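Local coordinates for protein GH59 galactosidase (Clostridium cellulolyticum, PDB 2V4V) that binds xylose, and probably plant cell-wall polysaccharides, through a family 6 carbohydrate-binding module, part of a larger family 59 glycoside hydrolase, at residues Glu10-Ser13 / Gly17-Thr20; Ser5-Glu10 / Thr39-Val44; Val108-Lys113 / Phe120-Phe125; Phe53-Ala58 / Gly64-Arg69. All blocks are in the same frame, centred on the assembly; numbering follows the deposited sequence.

Contacts 2, 3 and 4 each join the two antiparallel sheets of a beta sandwich: 7-8, 121-128 and 52-59 lie in one, 38-48, 105-113 and 64-70 in the other. Contact 1 joins the loop after strand 7-8 to the start of strand 19-22. Centre to centre, contact 3 lies about 2 Å from the chain, 5 Å from contact 4 and 10 Å from contact 2, which is about 10 Å from contact 1. Along the chain contacts 1 and 2 overlap at E10, contact 4 follows and contact 3 comes last. Contacts 1 to 3 supply ligands to one sodium ion; strand 121-128 serves the core on one side and holds N121 and N123, of the sugar and sodium sites, on the other.

Contact 1. Residues Glu10-Ser13 / Gly17-Thr20; sequences ESYS and GIQT. With NA (sodium ion), chain C.
Y12 and I18 reach for each other from opposite directions, and T20 fills the corner between Y12 and E10. The phenol ring of Y12 brings CE2 to within 3.9 Å of CD1 of I18, an oblique apolar touch. The methyl CG2 of T20 lies near the plane of the same ring, at its edge, 3.9 Å from CE2 of Y12. CB of E10 sits 3.7 Å from the same CG2 of T20, so one methyl bridges an aromatic edge and the root of an acidic side chain. Over one face of the Y12 ring stands the carbonyl O of E10, displaced toward the rim. With CG of E10 between the backbone N and carbonyl carbon (chi1 69°) and the chain bent again at chi2 (-83°), the carboxylate is led away from 17-20. There OE1 of E10 binds the sodium ion at 2.6 Å, while OE2 of E10 accepts a hydrogen bond of 2.6 Å from a water that also binds the ion; the two oxygens thus divide direct and water-mediated contact with the metal. E8, E28 and N123 supply other sodium ligands. The ring of Y12 also packs on T39, and CB of Y12 on Y41, of strand 38-48. Together the loop after strand 7-8 and the start of strand 19-22, with I18 just before it, form an apolar flank beside the sodium site of this family 6 carbohydrate-binding module.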
loop_
_atom_site.group_PDB
_atom_site.type_symbol
_atom_site.label_atom_id
_atom_site.label_comp_id
_atom_site.label_asym_id
_atom_site.label_seq_id
_atom_site.Cartn_x
_atom_site.Cartn_y
_atom_site.Cartn_z
ATOM N N GLU A 10 -3.668 2.791 -8.034
ATOM C CA GLU A 10 -3.951 2.191 -9.368
ATOM C C GLU A 10 -2.852 2.468 -10.412
ATOM O O GLU A 10 -2.924 1.971 -11.568
ATOM C CB GLU A 10 -5.288 2.691 -9.941
ATOM C CG GLU A 10 -5.298 4.147 -10.332
ATOM C CD GLU A 10 -5.546 5.126 -9.206
ATOM O OE1 GLU A 10 -5.571 4.738 -8.005
ATOM O OE2 GLU A 10 -5.762 6.323 -9.574
ATOM N N SER A 11 -1.857 3.264 -10.012
ATOM C CA SER A 11 -0.741 3.644 -10.899
ATOM C C SER A 11 0.401 2.607 -10.858
ATOM O O SER A 11 1.526 2.892 -11.314
ATOM C CB SER A 11 -0.226 5.041 -10.553
ATOM O OG SER A 11 0.626 5.014 -9.427
ATOM N N TYR A 12 0.113 1.399 -10.347
ATOM C CA TYR A 12 1.148 0.348 -10.257
ATOM C C TYR A 12 1.773 0.016 -11.610
ATOM O O TYR A 12 1.127 0.118 -12.665
ATOM C CB TYR A 12 0.594 -0.932 -9.621
ATOM C CG TYR A 12 -0.632 -1.442 -10.342
ATOM C CD1 TYR A 12 -0.518 -2.155 -11.580
ATOM C CD2 TYR A 12 -1.903 -1.225 -9.824
ATOM C CE1 TYR A 12 -1.649 -2.620 -12.233
ATOM C CE2 TYR A 12 -3.050 -1.690 -10.505
ATOM C CZ TYR A 12 -2.909 -2.381 -11.673
ATOM O OH TYR A 12 -4.047 -2.831 -12.309
ATOM N N SER A 13 3.039 -0.378 -11.549
ATOM C CA SER A 13 3.769 -0.937 -12.701
ATOM C C SER A 13 3.394 -2.392 -13.006
ATOM O O SER A 13 3.462 -2.851 -14.148
ATOM C CB SER A 13 5.293 -0.855 -12.434
ATOM O OG SER A 13 5.632 0.491 -12.072
ATOM N N GLY A 17 -3.086 -10.373 -8.484
ATOM C CA GLY A 17 -4.307 -10.796 -7.772
ATOM C C GLY A 17 -5.385 -9.754 -7.519
ATOM O O GLY A 17 -6.469 -10.080 -6.996
ATOM N N ILE A 18 -5.114 -8.493 -7.868
ATOM C CA ILE A 18 -6.052 -7.419 -7.504
ATOM C C ILE A 18 -6.845 -6.889 -8.713
ATOM O O ILE A 18 -6.556 -7.265 -9.889
ATOM C CB ILE A 18 -5.338 -6.293 -6.643
ATOM C CG1 ILE A 18 -4.226 -5.576 -7.416
ATOM C CG2 ILE A 18 -4.681 -6.954 -5.397
ATOM C CD1 ILE A 18 -4.692 -4.644 -8.578
ATOM N N GLN A 19 -7.808 -6.004 -8.440
ATOM C CA GLN A 19 -8.525 -5.325 -9.525
ATOM C C GLN A 19 -8.798 -3.899 -9.105
ATOM O O GLN A 19 -9.057 -3.676 -7.909
ATOM C CB GLN A 19 -9.852 -6.006 -9.831
ATOM C CG GLN A 19 -9.725 -7.486 -10.044
ATOM C CD GLN A 19 -11.076 -8.172 -10.098
ATOM O OE1 GLN A 19 -12.049 -7.603 -10.666
ATOM N NE2 GLN A 19 -11.163 -9.390 -9.507
ATOM N N THR A 20 -8.679 -2.963 -10.057
ATOM C CA THR A 20 -9.009 -1.577 -9.775
ATOM C C THR A 20 -10.507 -1.359 -9.972
ATOM O O THR A 20 -11.150 -1.999 -10.832
ATOM C CB THR A 20 -8.267 -0.613 -10.731
ATOM O OG1 THR A 20 -8.442 -1.051 -12.085
ATOM C CG2 THR A 20 -6.769 -0.629 -10.355
HETATM NA NA NA C . -6.563 6.085 -6.068
HETATM O O HOH W 1 -7.304 7.593 -7.888
#

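Contact 2. Residues Ser5-Glu10 / Thr39-Val44; sequences SRIEAE and TVYNNV. With NA (sodium ion), chain C.
Beside the sodium site, the edge strand 7-8 packs over strand 38-48 of the facing sheet, with Y41 spanning the gap. The hydroxyl of Y41 donates to the carbonyl O of A9 at 2.7 Å, in the carbonyl plane and on a lone pair, with a C=O...donor angle of 119°. OH of Y41 also accepts from OG1 of T39 at 2.9 Å, so one buried hydroxyl is held by two bonds, which pin the far end of the side chain in place. Nearer its root the ring meets I7, whose methyl CG2 stands 3.8 Å from CD2 of Y41, the two side chains crossing obliquely. E8 points away from Y41. OE1 of E8 binds sodium at 2.4 Å, and OE2 of E8 takes NE of R6 at 2.8 Å from above the carboxylate plane and NH2 of R6 at 3.2 Å on its syn lone pair. This side-on salt bridge uses a single oxygen and probably steadies the carboxylate that holds the metal. Backbone bonds tie I7 to F125 and A9 to N123 on strand 121-128 and T39 to L110 on strand 105-113, so the contact spans the sandwich with one such neighbour beside each partner.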
loop_
_atom_site.group_PDB
_atom_site.type_symbol
_atom_site.label_atom_id
_atom_site.label_comp_id
_atom_site.label_asym_id
_atom_site.label_seq_id
_atom_site.Cartn_x
_atom_site.Cartn_y
_atom_site.Cartn_z
ATOM N N SER A 5 5.851 11.808 -2.841
ATOM C CA SER A 5 4.687 12.198 -3.594
ATOM C C SER A 5 3.486 11.335 -3.184
ATOM O O SER A 5 3.603 10.284 -2.549
ATOM C CB SER A 5 4.941 12.032 -5.117
ATOM O OG SER A 5 5.197 10.673 -5.495
ATOM N N ARG A 6 2.312 11.815 -3.562
ATOM C CA ARG A 6 1.127 11.004 -3.444
ATOM C C ARG A 6 1.098 10.020 -4.611
ATOM O O ARG A 6 1.032 10.427 -5.794
ATOM C CB ARG A 6 -0.104 11.894 -3.477
ATOM C CG ARG A 6 -1.399 11.134 -3.547
ATOM C CD ARG A 6 -2.456 12.140 -3.384
ATOM N NE ARG A 6 -3.761 11.656 -3.783
ATOM C CZ ARG A 6 -4.889 12.003 -3.183
ATOM N NH1 ARG A 6 -4.863 12.834 -2.126
ATOM N NH2 ARG A 6 -6.028 11.504 -3.645
ATOM N N ILE A 7 1.163 8.732 -4.284
ATOM C CA ILE A 7 1.198 7.706 -5.321
ATOM C C ILE A 7 -0.173 7.010 -5.337
ATOM O O ILE A 7 -0.594 6.409 -4.338
ATOM C CB ILE A 7 2.327 6.699 -5.037
ATOM C CG1 ILE A 7 3.688 7.423 -5.006
ATOM C CG2 ILE A 7 2.310 5.526 -6.028
ATOM C CD1 ILE A 7 4.842 6.534 -4.474
ATOM N N GLU A 8 -0.890 7.175 -6.446
ATOM C CA GLU A 8 -2.213 6.572 -6.511
ATOM C C GLU A 8 -2.051 5.058 -6.630
ATOM O O GLU A 8 -1.218 4.571 -7.422
ATOM C CB GLU A 8 -2.959 7.093 -7.716
ATOM C CG GLU A 8 -3.280 8.571 -7.549
ATOM C CD GLU A 8 -4.308 8.867 -6.424
ATOM O OE1 GLU A 8 -5.042 7.974 -5.978
ATOM O OE2 GLU A 8 -4.438 10.057 -6.002
ATOM N N ALA A 9 -2.868 4.296 -5.899
ATOM C CA ALA A 9 -2.623 2.862 -5.831
ATOM C C ALA A 9 -2.748 2.234 -7.229
ATOM O O ALA A 9 -2.064 1.219 -7.530
ATOM C CB ALA A 9 -3.629 2.202 -4.873
ATOM N N GLU A 10 -3.668 2.791 -8.034
ATOM C CA GLU A 10 -3.951 2.191 -9.368
ATOM C C GLU A 10 -2.852 2.468 -10.412
ATOM O O GLU A 10 -2.924 1.971 -11.568
ATOM C CB GLU A 10 -5.288 2.691 -9.941
ATOM C CG GLU A 10 -5.298 4.147 -10.332
ATOM C CD GLU A 10 -5.546 5.126 -9.206
ATOM O OE1 GLU A 10 -5.571 4.738 -8.005
ATOM O OE2 GLU A 10 -5.762 6.323 -9.574
ATOM N N THR A 39 0.877 -5.163 -5.131
ATOM C CA THR A 39 1.069 -4.250 -6.239
ATOM C C THR A 39 2.519 -3.789 -6.186
ATOM O O THR A 39 3.154 -3.823 -5.114
ATOM C CB THR A 39 0.119 -2.996 -6.190
ATOM O OG1 THR A 39 0.182 -2.380 -4.901
ATOM C CG2 THR A 39 -1.325 -3.379 -6.504
ATOM N N VAL A 40 3.002 -3.304 -7.329
ATOM C CA VAL A 40 4.418 -2.908 -7.469
ATOM C C VAL A 40 4.496 -1.497 -8.091
ATOM O O VAL A 40 3.775 -1.222 -9.059
ATOM C CB VAL A 40 5.178 -3.846 -8.439
ATOM C CG1 VAL A 40 6.716 -3.528 -8.345
ATOM C CG2 VAL A 40 4.834 -5.324 -8.228
ATOM N N TYR A 41 5.362 -0.638 -7.553
ATOM C CA TYR A 41 5.567 0.696 -8.056
ATOM C C TYR A 41 7.073 0.869 -8.376
ATOM O O TYR A 41 7.840 0.872 -7.504
ATOM C CB TYR A 41 5.050 1.731 -7.001
ATOM C CG TYR A 41 3.630 1.397 -6.604
ATOM C CD1 TYR A 41 3.360 0.444 -5.655
ATOM C CD2 TYR A 41 2.577 1.957 -7.261
ATOM C CE1 TYR A 41 2.086 0.081 -5.372
ATOM C CE2 TYR A 41 1.304 1.637 -6.958
ATOM C CZ TYR A 41 1.038 0.663 -6.048
ATOM O OH TYR A 41 -0.256 0.309 -5.778
ATOM N N ASN A 42 7.410 0.941 -9.672
ATOM C CA ASN A 42 8.813 0.917 -10.051
ATOM C C ASN A 42 9.510 2.246 -9.810
ATOM O O ASN A 42 8.916 3.330 -9.932
ATOM C CB ASN A 42 8.983 0.561 -11.531
ATOM C CG ASN A 42 8.619 -0.888 -11.840
ATOM O OD1 ASN A 42 8.295 -1.672 -10.958
ATOM N ND2 ASN A 42 8.657 -1.239 -13.128
ATOM N N ASN A 43 10.817 2.142 -9.560
ATOM C CA ASN A 43 11.689 3.316 -9.586
ATOM C C ASN A 43 11.225 4.417 -8.652
ATOM O O ASN A 43 11.088 5.596 -9.056
ATOM C CB ASN A 43 11.760 3.880 -11.002
ATOM C CG ASN A 43 12.256 2.870 -12.000
ATOM O OD1 ASN A 43 13.042 1.984 -11.648
ATOM N ND2 ASN A 43 11.778 2.972 -13.259
ATOM N N VAL A 44 10.946 4.033 -7.418
ATOM C CA VAL A 44 10.609 5.013 -6.397
ATOM C C VAL A 44 11.915 5.518 -5.750
ATOM O O VAL A 44 12.762 4.718 -5.333
ATOM C CB VAL A 44 9.706 4.410 -5.313
ATOM C CG1 VAL A 44 9.444 5.416 -4.234
ATOM C CG2 VAL A 44 8.356 3.911 -5.909
HETATM NA NA NA C . -6.563 6.085 -6.068
HETATM O O HOH W 1 -7.304 7.593 -7.888
#

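Contact 3. Residues Val108-Lys113 / Phe120-Phe125; sequences VYLVFK and FNLNWF. With NA (sodium ion), chain C; XYP (beta-D-xylopyranose), chain B.
F112 meets F120 from its root outward: CB of F112 is 3.9 Å from CZ of F120, CG lies near both CE1 and CZ of that ring, and CD1 makes the closest touch, 3.5 Å to CE1 of F120. At the ring's far end, CZ of F112 comes to 4.3 Å from CD2 of L122. The phenyl planes stand at 88°, with the edge of F120 turned to the face of F112 in an offset edge-to-face pair whose centroids are 5.5 Å apart. F120 has CG between its backbone N and carbonyl carbon (chi1 41°), which brings the ring end nearer to strand 105-113 although its CB starts off to one side. Further along, CD1 of L110 rests over the face of F125, 3.8 Å from the ring centroid in a CH-pi contact, and also touches CD2 of L122 at 3.9 Å. Away from the core, N123 binds sodium through its backbone O and OD1, both at 2.4 Å, and N121 belongs to the xylose pocket with E21 and F32. The chemistry is therefore two-sided: an apolar contact without hydrogen bonds on one side of the strand, and residues of the sodium and xylose sites on the other.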
loop_
_atom_site.group_PDB
_atom_site.type_symbol
_atom_site.label_atom_id
_atom_site.label_comp_id
_atom_site.label_asym_id
_atom_site.label_seq_id
_atom_site.Cartn_x
_atom_site.Cartn_y
_atom_site.Cartn_z
ATOM N N VAL A 108 8.936 -0.607 -5.329
ATOM C CA VAL A 108 8.284 -0.804 -4.057
ATOM C C VAL A 108 7.158 -1.827 -4.253
ATOM O O VAL A 108 6.256 -1.584 -5.072
ATOM C CB VAL A 108 7.718 0.520 -3.494
ATOM C CG1 VAL A 108 6.779 0.246 -2.354
ATOM C CG2 VAL A 108 8.856 1.432 -3.005
ATOM N N TYR A 109 7.210 -2.923 -3.469
ATOM C CA TYR A 109 6.132 -3.923 -3.467
ATOM C C TYR A 109 5.312 -3.723 -2.234
ATOM O O TYR A 109 5.850 -3.806 -1.123
ATOM C CB TYR A 109 6.709 -5.349 -3.442
ATOM C CG TYR A 109 7.324 -5.723 -4.767
ATOM C CD1 TYR A 109 6.740 -6.702 -5.594
ATOM C CD2 TYR A 109 8.514 -5.101 -5.210
ATOM C CE1 TYR A 109 7.318 -7.058 -6.828
ATOM C CE2 TYR A 109 9.087 -5.438 -6.430
ATOM C CZ TYR A 109 8.486 -6.410 -7.240
ATOM O OH TYR A 109 9.096 -6.727 -8.450
ATOM N N LEU A 110 4.008 -3.471 -2.429
ATOM C CA LEU A 110 3.077 -3.481 -1.313
ATOM C C LEU A 110 2.394 -4.856 -1.316
ATOM O O LEU A 110 1.637 -5.178 -2.225
ATOM C CB LEU A 110 2.069 -2.341 -1.425
ATOM C CG LEU A 110 2.657 -0.926 -1.557
ATOM C CD1 LEU A 110 1.499 0.043 -1.564
ATOM C CD2 LEU A 110 3.628 -0.634 -0.374
ATOM N N VAL A 111 2.724 -5.675 -0.307
ATOM C CA VAL A 111 2.331 -7.071 -0.248
ATOM C C VAL A 111 1.282 -7.201 0.851
ATOM O O VAL A 111 1.492 -6.785 1.994
ATOM C CB VAL A 111 3.527 -8.013 0.019
ATOM C CG1 VAL A 111 3.057 -9.481 0.013
ATOM C CG2 VAL A 111 4.628 -7.794 -1.048
ATOM N N PHE A 112 0.098 -7.695 0.484
ATOM C CA PHE A 112 -1.052 -7.588 1.380
ATOM C C PHE A 112 -1.215 -8.891 2.127
ATOM O O PHE A 112 -1.346 -9.954 1.514
ATOM C CB PHE A 112 -2.305 -7.260 0.548
ATOM C CG PHE A 112 -2.098 -6.073 -0.385
ATOM C CD1 PHE A 112 -1.606 -4.858 0.141
ATOM C CD2 PHE A 112 -2.355 -6.173 -1.738
ATOM C CE1 PHE A 112 -1.379 -3.749 -0.709
ATOM C CE2 PHE A 112 -2.171 -5.086 -2.607
ATOM C CZ PHE A 112 -1.679 -3.860 -2.089
ATOM N N LYS A 113 -1.213 -8.808 3.458
ATOM C CA LYS A 113 -1.250 -10.031 4.252
ATOM C C LYS A 113 -2.340 -9.959 5.318
ATOM O O LYS A 113 -2.607 -8.889 5.875
ATOM C CB LYS A 113 0.109 -10.253 4.937
ATOM C CG LYS A 113 1.270 -10.417 3.960
ATOM C CD LYS A 113 1.276 -11.777 3.284
ATOM C CE LYS A 113 2.622 -12.090 2.575
ATOM N NZ LYS A 113 3.907 -11.959 3.387
ATOM N N PHE A 120 -8.665 -5.171 2.466
ATOM C CA PHE A 120 -8.931 -3.715 2.469
ATOM C C PHE A 120 -8.805 -3.247 1.024
ATOM O O PHE A 120 -8.355 -4.040 0.139
ATOM C CB PHE A 120 -7.896 -2.949 3.336
ATOM C CG PHE A 120 -6.444 -3.472 3.181
ATOM C CD1 PHE A 120 -5.663 -3.170 2.059
ATOM C CD2 PHE A 120 -5.911 -4.352 4.151
ATOM C CE1 PHE A 120 -4.354 -3.734 1.938
ATOM C CE2 PHE A 120 -4.629 -4.893 4.041
ATOM C CZ PHE A 120 -3.854 -4.573 2.951
ATOM N N ASN A 121 -9.298 -2.026 0.784
ATOM C CA ASN A 121 -9.127 -1.321 -0.509
ATOM C C ASN A 121 -8.087 -0.209 -0.278
ATOM O O ASN A 121 -8.064 0.405 0.815
ATOM C CB ASN A 121 -10.448 -0.667 -0.952
ATOM C CG ASN A 121 -11.510 -1.668 -1.333
ATOM O OD1 ASN A 121 -12.738 -1.356 -1.343
ATOM N ND2 ASN A 121 -11.075 -2.881 -1.604
ATOM N N LEU A 122 -7.272 0.070 -1.306
ATOM C CA LEU A 122 -6.182 1.061 -1.163
ATOM C C LEU A 122 -6.403 2.125 -2.217
ATOM O O LEU A 122 -6.440 1.807 -3.395
ATOM C CB LEU A 122 -4.800 0.383 -1.349
ATOM C CG LEU A 122 -3.561 1.272 -1.376
ATOM C CD1 LEU A 122 -3.313 1.927 0.022
ATOM C CD2 LEU A 122 -2.378 0.368 -1.733
ATOM N N ASN A 123 -6.556 3.376 -1.773
ATOM C CA ASN A 123 -6.786 4.480 -2.683
ATOM C C ASN A 123 -5.456 5.085 -3.174
ATOM O O ASN A 123 -5.163 5.142 -4.373
ATOM C CB ASN A 123 -7.666 5.518 -1.961
ATOM C CG ASN A 123 -7.982 6.738 -2.812
ATOM O OD1 ASN A 123 -7.551 6.856 -3.979
ATOM N ND2 ASN A 123 -8.741 7.675 -2.228
ATOM N N TRP A 124 -4.599 5.465 -2.228
ATOM C CA TRP A 124 -3.290 6.049 -2.536
ATOM C C TRP A 124 -2.387 5.853 -1.312
ATOM O O TRP A 124 -2.857 5.444 -0.266
ATOM C CB TRP A 124 -3.405 7.540 -2.939
ATOM C CG TRP A 124 -4.056 8.432 -1.936
ATOM C CD1 TRP A 124 -5.371 8.815 -1.921
ATOM C CD2 TRP A 124 -3.456 9.049 -0.788
ATOM N NE1 TRP A 124 -5.633 9.631 -0.860
ATOM C CE2 TRP A 124 -4.465 9.808 -0.153
ATOM C CE3 TRP A 124 -2.143 9.091 -0.278
ATOM C CZ2 TRP A 124 -4.225 10.550 1.012
ATOM C CZ3 TRP A 124 -1.907 9.810 0.895
ATOM C CH2 TRP A 124 -2.944 10.549 1.505
ATOM N N PHE A 125 -1.084 6.092 -1.474
ATOM C CA PHE A 125 -0.219 6.049 -0.305
ATOM C C PHE A 125 0.907 7.044 -0.543
ATOM O O PHE A 125 1.106 7.566 -1.658
ATOM C CB PHE A 125 0.359 4.641 -0.117
ATOM C CG PHE A 125 1.129 4.154 -1.318
ATOM C CD1 PHE A 125 2.512 4.247 -1.307
ATOM C CD2 PHE A 125 0.491 3.595 -2.424
ATOM C CE1 PHE A 125 3.264 3.814 -2.377
ATOM C CE2 PHE A 125 1.240 3.172 -3.507
ATOM C CZ PHE A 125 2.604 3.263 -3.477
HETATM NA NA NA C . -6.563 6.085 -6.068
HETATM O O1 XYP B . -17.434 -6.688 -3.583
HETATM C C1 XYP B . -16.048 -6.392 -3.517
HETATM C C2 XYP B . -15.949 -4.879 -3.397
HETATM C C3 XYP B . -14.494 -4.464 -3.274
HETATM C C4 XYP B . -13.795 -5.290 -2.197
HETATM C C5 XYP B . -14.079 -6.786 -2.392
HETATM O O2 XYP B . -16.439 -4.219 -4.557
HETATM O O3 XYP B . -14.388 -3.080 -2.982
HETATM O O4 XYP B . -12.399 -5.104 -2.235
HETATM O O5 XYP B . -15.473 -7.002 -2.423
HETATM O O HOH W 1 -7.304 7.593 -7.888
#

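Contact 4. Residues Phe53-Ala58 / Gly64-Arg69; sequences FQARVA and GNIEIR
F53, I66 and I68 hold most of the surface buried between these strands, and all three are joined by the tips of the isoleucines. CD1 of I68 sits over one face of the F53 ring, 3.7 Å from its centroid and 18° off the ring normal, a CH-pi contact shifted toward the rim; its nearest ring atom is CG of F53, at 3.6 Å. CD1 of I66 instead approaches that ring at its edge, near the plane, 4.3 Å from CE2 of F53. The phenyl group is thus met by one methyl from above and another from the rim. F53 has CG anti to its backbone N (chi1 171°), a setting that carries the ring into the space between the sheets. In both isoleucines CG1 lies anti to the carbonyl carbon and CD1 extends the chain, so that each delta methyl reaches across to strand 52-59. The same CD1 of I66 reaches CB of A55 at 4.0 Å and CG1 of V57 at 4.3 Å, and so touches three residues of strand 52-59. Outside the pair, L110 packs against F53, I66 and I68, and F127 meets F53 edge-to-face. With strand directions at 137° and axes 10.5 Å apart, this is the wholly apolar packing of two facing sheets in the beta-sandwich (jelly-roll) fold of family 6 carbohydrate-binding modules.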
loop_
_atom_site.group_PDB
_atom_site.type_symbol
_atom_site.label_atom_id
_atom_site.label_comp_id
_atom_site.label_asym_id
_atom_site.label_seq_id
_atom_site.Cartn_x
_atom_site.Cartn_y
_atom_site.Cartn_z
ATOM N N PHE A 53 5.176 5.935 6.563
ATOM C CA PHE A 53 4.314 5.545 5.409
ATOM C C PHE A 53 2.865 5.790 5.823
ATOM O O PHE A 53 2.484 5.516 6.968
ATOM C CB PHE A 53 4.542 4.065 5.144
ATOM C CG PHE A 53 3.593 3.416 4.136
ATOM C CD1 PHE A 53 3.925 3.341 2.775
ATOM C CD2 PHE A 53 2.428 2.784 4.577
ATOM C CE1 PHE A 53 3.106 2.658 1.896
ATOM C CE2 PHE A 53 1.597 2.107 3.688
ATOM C CZ PHE A 53 1.945 2.051 2.341
ATOM N N GLN A 54 2.085 6.320 4.879
ATOM C CA GLN A 54 0.682 6.643 5.093
ATOM C C GLN A 54 -0.091 6.066 3.931
ATOM O O GLN A 54 0.254 6.316 2.762
ATOM C CB GLN A 54 0.529 8.170 5.174
ATOM C CG GLN A 54 -0.890 8.704 5.360
ATOM C CD GLN A 54 -0.967 10.217 5.135
ATOM O OE1 GLN A 54 -0.043 10.832 4.570
ATOM N NE2 GLN A 54 -2.091 10.816 5.528
ATOM N N ALA A 55 -1.127 5.288 4.248
ATOM C CA ALA A 55 -1.974 4.714 3.194
ATOM C C ALA A 55 -3.441 5.071 3.426
ATOM O O ALA A 55 -3.926 5.039 4.567
ATOM C CB ALA A 55 -1.825 3.202 3.180
ATOM N N ARG A 56 -4.125 5.413 2.320
ATOM C CA ARG A 56 -5.555 5.763 2.394
ATOM C C ARG A 56 -6.373 4.503 2.081
ATOM O O ARG A 56 -6.331 4.029 0.959
ATOM C CB ARG A 56 -5.847 6.881 1.379
ATOM C CG ARG A 56 -7.227 7.461 1.461
ATOM C CD ARG A 56 -7.372 8.276 2.760
ATOM N NE ARG A 56 -8.735 8.798 2.836
ATOM C CZ ARG A 56 -9.245 9.422 3.900
ATOM N NH1 ARG A 56 -8.484 9.632 4.988
ATOM N NH2 ARG A 56 -10.518 9.822 3.870
ATOM N N VAL A 57 -7.016 3.947 3.101
ATOM C CA VAL A 57 -7.559 2.586 3.023
ATOM C C VAL A 57 -8.983 2.474 3.550
ATOM O O VAL A 57 -9.407 3.275 4.403
ATOM C CB VAL A 57 -6.721 1.607 3.853
ATOM C CG1 VAL A 57 -5.392 1.267 3.126
ATOM C CG2 VAL A 57 -6.465 2.193 5.246
ATOM N N ALA A 58 -9.721 1.499 3.028
ATOM C CA ALA A 58 -11.092 1.224 3.483
ATOM C C ALA A 58 -11.222 -0.292 3.700
ATOM O O ALA A 58 -10.522 -1.082 3.032
ATOM C CB ALA A 58 -12.113 1.643 2.428
ATOM N N GLY A 64 -5.946 -5.913 7.719
ATOM C CA GLY A 64 -4.808 -6.798 7.501
ATOM C C GLY A 64 -3.567 -5.933 7.582
ATOM O O GLY A 64 -3.596 -4.893 8.247
ATOM N N ASN A 65 -2.492 -6.353 6.919
ATOM C CA ASN A 65 -1.225 -5.594 6.940
ATOM C C ASN A 65 -0.759 -5.342 5.505
ATOM O O ASN A 65 -0.991 -6.165 4.624
ATOM C CB ASN A 65 -0.083 -6.390 7.606
ATOM C CG ASN A 65 -0.210 -6.449 9.136
ATOM O OD1 ASN A 65 -0.846 -5.584 9.770
ATOM N ND2 ASN A 65 0.439 -7.472 9.733
ATOM N N ILE A 66 -0.110 -4.183 5.309
ATOM C CA ILE A 66 0.587 -3.886 4.050
ATOM C C ILE A 66 2.061 -4.019 4.353
ATOM O O ILE A 66 2.615 -3.214 5.081
ATOM C CB ILE A 66 0.320 -2.450 3.538
ATOM C CG1 ILE A 66 -1.192 -2.183 3.389
ATOM C CG2 ILE A 66 1.102 -2.204 2.234
ATOM C CD1 ILE A 66 -1.537 -0.745 3.029
ATOM N N GLU A 67 2.670 -5.082 3.860
ATOM C CA GLU A 67 4.107 -5.246 4.003
ATOM C C GLU A 67 4.778 -4.444 2.916
ATOM O O GLU A 67 4.436 -4.578 1.727
ATOM C CB GLU A 67 4.502 -6.721 3.899
ATOM C CG GLU A 67 4.121 -7.498 5.169
ATOM C CD GLU A 67 4.564 -8.973 5.150
ATOM O OE1 GLU A 67 4.982 -9.453 4.099
ATOM O OE2 GLU A 67 4.450 -9.625 6.216
ATOM N N ILE A 68 5.737 -3.611 3.305
ATOM C CA ILE A 68 6.386 -2.760 2.322
ATOM C C ILE A 68 7.766 -3.378 2.059
ATOM O O ILE A 68 8.633 -3.313 2.937
ATOM C CB ILE A 68 6.609 -1.338 2.867
ATOM C CG1 ILE A 68 5.278 -0.704 3.288
ATOM C CG2 ILE A 68 7.262 -0.437 1.820
ATOM C CD1 ILE A 68 5.437 0.368 4.363
ATOM N N ARG A 69 7.946 -3.939 0.843
ATOM C CA ARG A 69 9.144 -4.693 0.535
ATOM C C ARG A 69 9.853 -4.067 -0.677
ATOM O O ARG A 69 9.217 -3.459 -1.535
ATOM C CB ARG A 69 8.781 -6.149 0.219
ATOM C CG ARG A 69 8.373 -6.915 1.505
ATOM C CD ARG A 69 7.958 -8.360 1.231
ATOM N NE ARG A 69 7.512 -8.999 2.459
ATOM C CZ ARG A 69 8.325 -9.501 3.397
ATOM N NH1 ARG A 69 9.669 -9.463 3.259
ATOM N NH2 ARG A 69 7.787 -10.069 4.497
#